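Side-chain contacts in endoglucanase (PDB 6KDD), which probably hydrolyses beta-glucosidic bonds, as a glycoside hydrolase family 5 (cellulase A) enzyme built on a TIM barrel: residues A291-E294 and G298-I301; V226-N229 and W233-N236; I20-N25 and M282-G287. All blocks are in the same frame, centred on the assembly; numbering follows the deposited sequence.

Interaction 1: residues A291-E294 and G298-I301; sequences AYWE and GFGI
Three hydrogen bonds join Tyr292 and Glu294 to the loop that follows. The phenol of Tyr292 donates to the carbonyl of Phe299, with OH to O at 2.7 Å and the donor in the carbonyl plane; CG lies anti to the backbone N (chi1 177°), which carries the ring out to that carbonyl. Glu294 OE2 accepts from Phe299 N at 2.8 Å, the N-H coming from above the carboxylate plane, while OE1 is held by Ala297 N, so a long acid grips two backbone amides of that loop. Glu294 O takes a weak bond from Ile301 N. Gly300 CA makes a C-H...O contact with Glu294 O at 3.1 Å.

The aromatic contact is T-shaped: Trp293 points its CD1 edge at one face of the Phe299 ring, the planes 76° apart. Apolar packing completes the set where Ile301 CG2 meets Tyr292 CE2 at 3.5 Å, both side chains also touching helix 313-318.

A cis peptide links Trp293 to Glu294 at the C-terminal end of the last barrel strand. A non-proline cis bond after a tryptophan there is a hallmark of family 5 active sites; glycerol and Tris, probably from the crystallisation liquor, lie near Trp293, as such molecules often do in pockets.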
loop_
_atom_site.group_PDB
_atom_site.type_symbol
_atom_site.label_atom_id
_atom_site.label_comp_id
_atom_site.label_asym_id
_atom_site.label_seq_id
_atom_site.Cartn_x
_atom_site.Cartn_y
_atom_site.Cartn_z
ATOM N N ALA A 291 0.463 -6.678 2.120
ATOM C CA ALA A 291 1.339 -6.445 0.978
ATOM C C ALA A 291 2.700 -6.001 1.494
ATOM O O ALA A 291 2.855 -4.958 2.149
ATOM C CB ALA A 291 0.755 -5.454 0.004
ATOM N N TYR A 292 3.685 -6.843 1.196
ATOM C CA TYR A 292 5.041 -6.597 1.624
ATOM C C TYR A 292 5.607 -5.361 0.914
ATOM O O TYR A 292 5.364 -5.178 -0.277
ATOM C CB TYR A 292 5.885 -7.837 1.348
ATOM C CG TYR A 292 7.336 -7.617 1.702
ATOM C CD1 TYR A 292 7.727 -7.543 3.040
ATOM C CD2 TYR A 292 8.299 -7.436 0.710
ATOM C CE1 TYR A 292 9.050 -7.272 3.379
ATOM C CE2 TYR A 292 9.639 -7.238 1.041
ATOM C CZ TYR A 292 9.995 -7.124 2.377
ATOM O OH TYR A 292 11.288 -6.880 2.721
ATOM N N TRP A 293 6.412 -4.566 1.636
ATOM C CA TRP A 293 7.182 -3.473 1.027
ATOM C C TRP A 293 8.657 -3.860 0.991
ATOM O O TRP A 293 9.271 -3.927 2.053
ATOM C CB TRP A 293 7.057 -2.168 1.839
ATOM C CG TRP A 293 7.744 -1.023 1.141
ATOM C CD1 TRP A 293 9.024 -0.559 1.335
ATOM C CD2 TRP A 293 7.171 -0.210 0.099
ATOM N NE1 TRP A 293 9.259 0.523 0.506
ATOM C CE2 TRP A 293 8.140 0.769 -0.248
ATOM C CE3 TRP A 293 5.916 -0.180 -0.537
ATOM C CZ2 TRP A 293 7.918 1.700 -1.275
ATOM C CZ3 TRP A 293 5.675 0.778 -1.509
ATOM C CH2 TRP A 293 6.680 1.680 -1.900
ATOM N N GLU A 294 9.251 -4.106 -0.191
ATOM C CA GLU A 294 8.593 -4.125 -1.501
ATOM C C GLU A 294 9.299 -5.170 -2.368
ATOM O O GLU A 294 10.168 -5.909 -1.864
ATOM C CB GLU A 294 8.509 -2.733 -2.143
ATOM C CG GLU A 294 9.699 -1.828 -1.828
ATOM C CD GLU A 294 11.059 -2.248 -2.355
ATOM O OE1 GLU A 294 11.135 -3.046 -3.335
ATOM O OE2 GLU A 294 12.056 -1.762 -1.788
ATOM N N GLY A 298 15.108 -1.256 -2.390
ATOM C CA GLY A 298 15.900 -1.241 -1.165
ATOM C C GLY A 298 15.389 -2.148 -0.039
ATOM O O GLY A 298 16.110 -2.377 0.942
ATOM N N PHE A 299 14.108 -2.550 -0.101
ATOM C CA PHE A 299 13.544 -3.484 0.867
ATOM C C PHE A 299 13.222 -4.800 0.169
ATOM O O PHE A 299 12.471 -5.583 0.716
ATOM C CB PHE A 299 12.180 -2.950 1.332
ATOM C CG PHE A 299 12.201 -1.740 2.235
ATOM C CD1 PHE A 299 12.548 -0.471 1.760
ATOM C CD2 PHE A 299 11.774 -1.855 3.540
ATOM C CE1 PHE A 299 12.512 0.617 2.613
ATOM C CE2 PHE A 299 11.716 -0.761 4.379
ATOM C CZ PHE A 299 12.124 0.470 3.928
ATOM N N GLY A 300 13.764 -5.018 -1.042
ATOM C CA GLY A 300 13.296 -6.025 -1.984
ATOM C C GLY A 300 13.451 -7.488 -1.521
ATOM O O GLY A 300 14.355 -7.860 -0.745
ATOM N N ILE A 301 12.511 -8.330 -1.970
ATOM C CA ILE A 301 12.635 -9.778 -1.815
ATOM C C ILE A 301 13.014 -10.472 -3.128
ATOM O O ILE A 301 13.138 -11.714 -3.160
ATOM C CB ILE A 301 11.347 -10.385 -1.243
ATOM C CG1 ILE A 301 10.092 -9.805 -1.923
ATOM C CG2 ILE A 301 11.348 -10.189 0.272
ATOM C CD1 ILE A 301 8.823 -10.533 -1.495
#

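Interaction 2: residues V226-N229 and W233-N236; sequences VKWN and WEIN
Glu234 lays its side chain against one face of the Trp228 indole, the carboxylate plane tilted only 21° from the ring and OE2 3.6 Å from CD1. The acid runs straight beyond CG (chi2 177°), which lays methylenes and carboxylate along the indole. Toward the other end of the ring, CB of Glu234 packs 3.7 Å from CZ2, so the acid offers methylene as well as oxygen to the aromatic surface. Ile235 comes to the indole edge instead: its CD1 lies near the ring plane, 3.4 Å from CH2, and the two side chains cross at about a right angle. Beside the ring, Asn229 N makes two weak hydrogen bonds to the carboxylate, the straighter of them to OE2 (3.4 Å, 170°). A water at the indole edge, in its plane, bridges Trp228 NE1 (3.0 Å) and Glu234 O, accepting from the first and donating to the second.

Beyond this shell, Glu231 N binds Glu234 OE1 and is its stronger partner, while the Glu231 carboxylate takes Asn229 ND2 and Trp233 NE1. Trp228 is enclosed further by Phe210 and, edge-to-face, by Trp275 of helix 269-285, and Ser271 OG holds its backbone N. Replacing Trp228 with an alanine would probably leave a gap beside Glu234 and Ile235 and free the bridging water from its indole donor.

A flat, broad side chain with one N-H thus suits this place, and Glu234, reaching back from the first turn of helix 232-252, accepts backbone amides ahead of it. Those N-H groups probably help the buried carboxylate keep its negative charge.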
loop_
_atom_site.group_PDB
_atom_site.type_symbol
_atom_site.label_atom_id
_atom_site.label_comp_id
_atom_site.label_asym_id
_atom_site.label_seq_id
_atom_site.Cartn_x
_atom_site.Cartn_y
_atom_site.Cartn_z
ATOM N N VAL A 226 20.979 -1.738 14.314
ATOM C CA VAL A 226 19.926 -2.072 15.258
ATOM C C VAL A 226 19.447 -3.489 14.942
ATOM O O VAL A 226 19.254 -3.837 13.771
ATOM C CB VAL A 226 18.778 -1.038 15.237
ATOM C CG1 VAL A 226 17.689 -1.351 16.253
ATOM C CG2 VAL A 226 19.275 0.392 15.425
ATOM N N LYS A 227 19.227 -4.283 16.004
ATOM C CA LYS A 227 18.862 -5.685 15.867
ATOM C C LYS A 227 17.402 -5.888 16.225
ATOM O O LYS A 227 16.816 -5.137 17.007
ATOM C CB LYS A 227 19.735 -6.622 16.711
ATOM C CG LYS A 227 21.202 -6.668 16.319
ATOM C CD LYS A 227 21.466 -7.592 15.181
ATOM C CE LYS A 227 22.937 -7.675 14.842
ATOM N NZ LYS A 227 23.454 -6.376 14.347
ATOM N N TRP A 228 16.830 -6.938 15.629
ATOM C CA TRP A 228 15.518 -7.391 16.045
ATOM C C TRP A 228 15.630 -8.903 16.173
ATOM O O TRP A 228 15.827 -9.590 15.169
ATOM C CB TRP A 228 14.405 -7.000 15.043
ATOM C CG TRP A 228 13.033 -7.130 15.629
ATOM C CD1 TRP A 228 12.339 -6.142 16.269
ATOM C CD2 TRP A 228 12.166 -8.287 15.602
ATOM N NE1 TRP A 228 11.131 -6.619 16.700
ATOM C CE2 TRP A 228 10.984 -7.920 16.271
ATOM C CE3 TRP A 228 12.283 -9.595 15.107
ATOM C CZ2 TRP A 228 9.928 -8.803 16.452
ATOM C CZ3 TRP A 228 11.237 -10.474 15.282
ATOM C CH2 TRP A 228 10.090 -10.083 15.966
ATOM N N ASN A 229 15.489 -9.388 17.409
ATOM C CA ASN A 229 15.936 -10.716 17.812
ATOM C C ASN A 229 14.812 -11.749 17.769
ATOM O O ASN A 229 15.104 -12.940 17.802
ATOM C CB ASN A 229 16.481 -10.727 19.250
ATOM C CG ASN A 229 17.750 -9.913 19.384
ATOM O OD1 ASN A 229 18.499 -9.776 18.431
ATOM N ND2 ASN A 229 18.001 -9.366 20.558
ATOM N N TRP A 233 9.032 -10.668 24.153
ATOM C CA TRP A 233 8.427 -9.366 24.415
ATOM C C TRP A 233 8.353 -8.562 23.109
ATOM O O TRP A 233 7.486 -7.697 22.974
ATOM C CB TRP A 233 9.188 -8.534 25.482
ATOM C CG TRP A 233 10.460 -7.990 24.903
ATOM C CD1 TRP A 233 11.614 -8.693 24.707
ATOM C CD2 TRP A 233 10.704 -6.680 24.365
ATOM N NE1 TRP A 233 12.557 -7.911 24.094
ATOM C CE2 TRP A 233 12.029 -6.669 23.873
ATOM C CE3 TRP A 233 9.943 -5.514 24.236
ATOM C CZ2 TRP A 233 12.608 -5.547 23.269
ATOM C CZ3 TRP A 233 10.523 -4.401 23.660
ATOM C CH2 TRP A 233 11.834 -4.418 23.181
ATOM N N GLU A 234 9.310 -8.792 22.200
ATOM C CA GLU A 234 9.310 -8.123 20.896
ATOM C C GLU A 234 8.124 -8.590 20.049
ATOM O O GLU A 234 7.375 -7.767 19.505
ATOM C CB GLU A 234 10.568 -8.472 20.115
ATOM C CG GLU A 234 11.803 -7.777 20.636
ATOM C CD GLU A 234 13.054 -8.192 19.897
ATOM O OE1 GLU A 234 13.311 -9.411 19.788
ATOM O OE2 GLU A 234 13.764 -7.306 19.411
ATOM N N ILE A 235 7.945 -9.917 20.003
ATOM C CA ILE A 235 6.801 -10.539 19.351
ATOM C C ILE A 235 5.536 -10.041 20.021
ATOM O O ILE A 235 4.594 -9.685 19.314
ATOM C CB ILE A 235 6.904 -12.080 19.313
ATOM C CG1 ILE A 235 8.213 -12.579 18.696
ATOM C CG2 ILE A 235 5.676 -12.731 18.692
ATOM C CD1 ILE A 235 8.201 -12.677 17.211
ATOM N N ASN A 236 5.525 -9.976 21.372
ATOM C CA ASN A 236 4.354 -9.497 22.098
ATOM C C ASN A 236 3.972 -8.067 21.713
ATOM O O ASN A 236 2.778 -7.752 21.651
ATOM C CB ASN A 236 4.452 -9.656 23.625
ATOM C CG ASN A 236 4.086 -11.057 24.075
ATOM O OD1 ASN A 236 3.178 -11.667 23.514
ATOM N ND2 ASN A 236 4.792 -11.584 25.064
HETATM O O HOH W 1 8.719 -5.622 18.118
#

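Interaction 3: residues I20-N25 and M282-G287; sequences IGKGVN and MAEEFG
Lys22 and Glu284 meet through their charged ends alone, a salt bridge with NZ 2.9 Å from OE2. The Lys22 chain is extended through CE; rotation about CD-CE, well off a staggered value (chi4 -26°), swings NZ toward the acid. Glu284 likewise extends beyond CG, so two long side chains span a separation that shorter ones would not.

The firm side of this region lies inward. Strand 22-25 pairs with strand 289-292 through backbone bonds of Gly23 and Asn25 to Tyr292, and Gly21, just before the strand, bonds to Tyr290. The side chains of Lys22 and Glu284 touch Tyr290, and Ala283, small and buried, rests on Leu258 and Phe288. The helix bearing Glu284 ends in a Schellman motif: Phe288 N reaches Ala283 O and Gly287 N reaches Glu284 O (3.1 Å), Gly287 having the positive phi that glycine accepts readily. Outward, by contrast, the bridge is a surface contact, and just 56 Å² is buried between the segments.

Glu284 has a second cationic mate, since OE1 pairs with Arg280 NH1, one helical turn earlier. With one oxygen given to each cation, the carboxylate is likely to stay ionised, while solvent probably weakens the attraction.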
loop_
_atom_site.group_PDB
_atom_site.type_symbol
_atom_site.label_atom_id
_atom_site.label_comp_id
_atom_site.label_asym_id
_atom_site.label_seq_id
_atom_site.Cartn_x
_atom_site.Cartn_y
_atom_site.Cartn_z
ATOM N N ILE A 20 -7.170 -10.254 -1.632
ATOM C CA ILE A 20 -5.865 -9.623 -1.481
ATOM C C ILE A 20 -4.873 -10.669 -1.003
ATOM O O ILE A 20 -3.805 -10.838 -1.606
ATOM C CB ILE A 20 -5.947 -8.426 -0.530
ATOM C CG1 ILE A 20 -6.964 -7.426 -1.082
ATOM C CG2 ILE A 20 -4.578 -7.786 -0.362
ATOM C CD1 ILE A 20 -7.334 -6.298 -0.157
ATOM N N GLY A 21 -5.230 -11.359 0.108
ATOM C CA GLY A 21 -4.422 -12.480 0.557
ATOM C C GLY A 21 -2.973 -12.068 0.787
ATOM O O GLY A 21 -2.722 -11.125 1.539
ATOM N N LYS A 22 -2.055 -12.777 0.119
ATOM C CA LYS A 22 -0.624 -12.558 0.221
ATOM C C LYS A 22 -0.202 -11.619 -0.914
ATOM O O LYS A 22 -0.368 -11.976 -2.082
ATOM C CB LYS A 22 0.107 -13.888 0.027
ATOM C CG LYS A 22 -0.331 -15.046 0.927
ATOM C CD LYS A 22 0.579 -16.254 0.678
ATOM C CE LYS A 22 0.281 -17.488 1.509
ATOM N NZ LYS A 22 -0.383 -17.084 2.772
ATOM N N GLY A 23 0.375 -10.457 -0.565
ATOM C CA GLY A 23 0.574 -9.424 -1.569
ATOM C C GLY A 23 1.964 -8.817 -1.512
ATOM O O GLY A 23 2.674 -8.981 -0.497
ATOM N N VAL A 24 2.316 -8.091 -2.596
ATOM C CA VAL A 24 3.579 -7.381 -2.601
ATOM C C VAL A 24 3.397 -6.037 -3.303
ATOM O O VAL A 24 2.701 -5.906 -4.301
ATOM C CB VAL A 24 4.723 -8.220 -3.201
ATOM C CG1 VAL A 24 4.493 -8.549 -4.676
ATOM C CG2 VAL A 24 6.097 -7.592 -2.977
ATOM N N ASN A 25 4.066 -5.020 -2.770
ATOM C CA ASN A 25 4.080 -3.738 -3.444
ATOM C C ASN A 25 5.110 -3.755 -4.574
ATOM O O ASN A 25 6.243 -4.174 -4.343
ATOM C CB ASN A 25 4.468 -2.674 -2.421
ATOM C CG ASN A 25 3.305 -2.295 -1.537
ATOM O OD1 ASN A 25 2.554 -1.371 -1.863
ATOM N ND2 ASN A 25 3.253 -2.898 -0.352
ATOM N N MET A 282 1.605 -12.482 12.215
ATOM C CA MET A 282 0.642 -11.759 13.036
ATOM C C MET A 282 -0.530 -11.276 12.190
ATOM O O MET A 282 -1.675 -11.293 12.646
ATOM C CB MET A 282 1.260 -10.574 13.783
ATOM C CG MET A 282 0.556 -10.255 15.109
ATOM S SD MET A 282 0.787 -11.617 16.315
ATOM C CE MET A 282 2.452 -11.299 16.898
ATOM N N ALA A 283 -0.262 -10.837 10.955
ATOM C CA ALA A 283 -1.349 -10.399 10.082
ATOM C C ALA A 283 -2.252 -11.603 9.784
ATOM O O ALA A 283 -3.474 -11.507 9.865
ATOM C CB ALA A 283 -0.747 -9.790 8.801
ATOM N N GLU A 284 -1.649 -12.768 9.534
ATOM C CA GLU A 284 -2.407 -13.991 9.280
ATOM C C GLU A 284 -3.239 -14.398 10.496
ATOM O O GLU A 284 -4.421 -14.722 10.352
ATOM C CB GLU A 284 -1.476 -15.106 8.805
ATOM C CG GLU A 284 -0.995 -14.843 7.394
ATOM C CD GLU A 284 -0.264 -15.946 6.667
ATOM O OE1 GLU A 284 0.463 -16.723 7.330
ATOM O OE2 GLU A 284 -0.407 -15.992 5.414
ATOM N N GLU A 285 -2.640 -14.293 11.691
ATOM C CA GLU A 285 -3.308 -14.633 12.938
ATOM C C GLU A 285 -4.574 -13.808 13.075
ATOM O O GLU A 285 -5.591 -14.372 13.455
ATOM C CB GLU A 285 -2.381 -14.462 14.142
ATOM C CG GLU A 285 -3.037 -14.718 15.501
ATOM C CD GLU A 285 -2.018 -14.661 16.626
ATOM O OE1 GLU A 285 -1.081 -15.472 16.586
ATOM O OE2 GLU A 285 -2.124 -13.778 17.509
ATOM N N PHE A 286 -4.529 -12.504 12.744
ATOM C CA PHE A 286 -5.680 -11.642 12.975
ATOM C C PHE A 286 -6.525 -11.463 11.714
ATOM O O PHE A 286 -7.411 -10.607 11.669
ATOM C CB PHE A 286 -5.300 -10.264 13.534
ATOM C CG PHE A 286 -4.762 -10.256 14.953
ATOM C CD1 PHE A 286 -5.623 -10.252 16.046
ATOM C CD2 PHE A 286 -3.397 -10.268 15.208
ATOM C CE1 PHE A 286 -5.140 -10.247 17.351
ATOM C CE2 PHE A 286 -2.910 -10.243 16.512
ATOM C CZ PHE A 286 -3.783 -10.246 17.582
ATOM N N GLY A 287 -6.232 -12.232 10.672
ATOM C CA GLY A 287 -7.120 -12.207 9.514
ATOM C C GLY A 287 -6.913 -10.970 8.639
ATOM O O GLY A 287 -7.826 -10.540 7.935
#

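In the fold
From the N terminus, strand 22-25 opens interaction 3, which closes only when helix 269-285 ends, after 256 intervening residues that hold most of the barrel. Interaction 2 is nested inside that long loop and closes a short one, joining the approach to helix 232-252 to that helix's start; Ile235 O there packs against Met282 CE of interaction 3. Interaction 1 follows in series, folding the chain back at the end of strand 289-292. Since strands 289-292 and 22-25 are neighbours, interactions 1 and 3 meet at the seam where the eight-stranded barrel closes, Tyr292 pairing with Gly23 and Asn25. Interactions 1 and 2 do not touch; their centres are 20 Å apart.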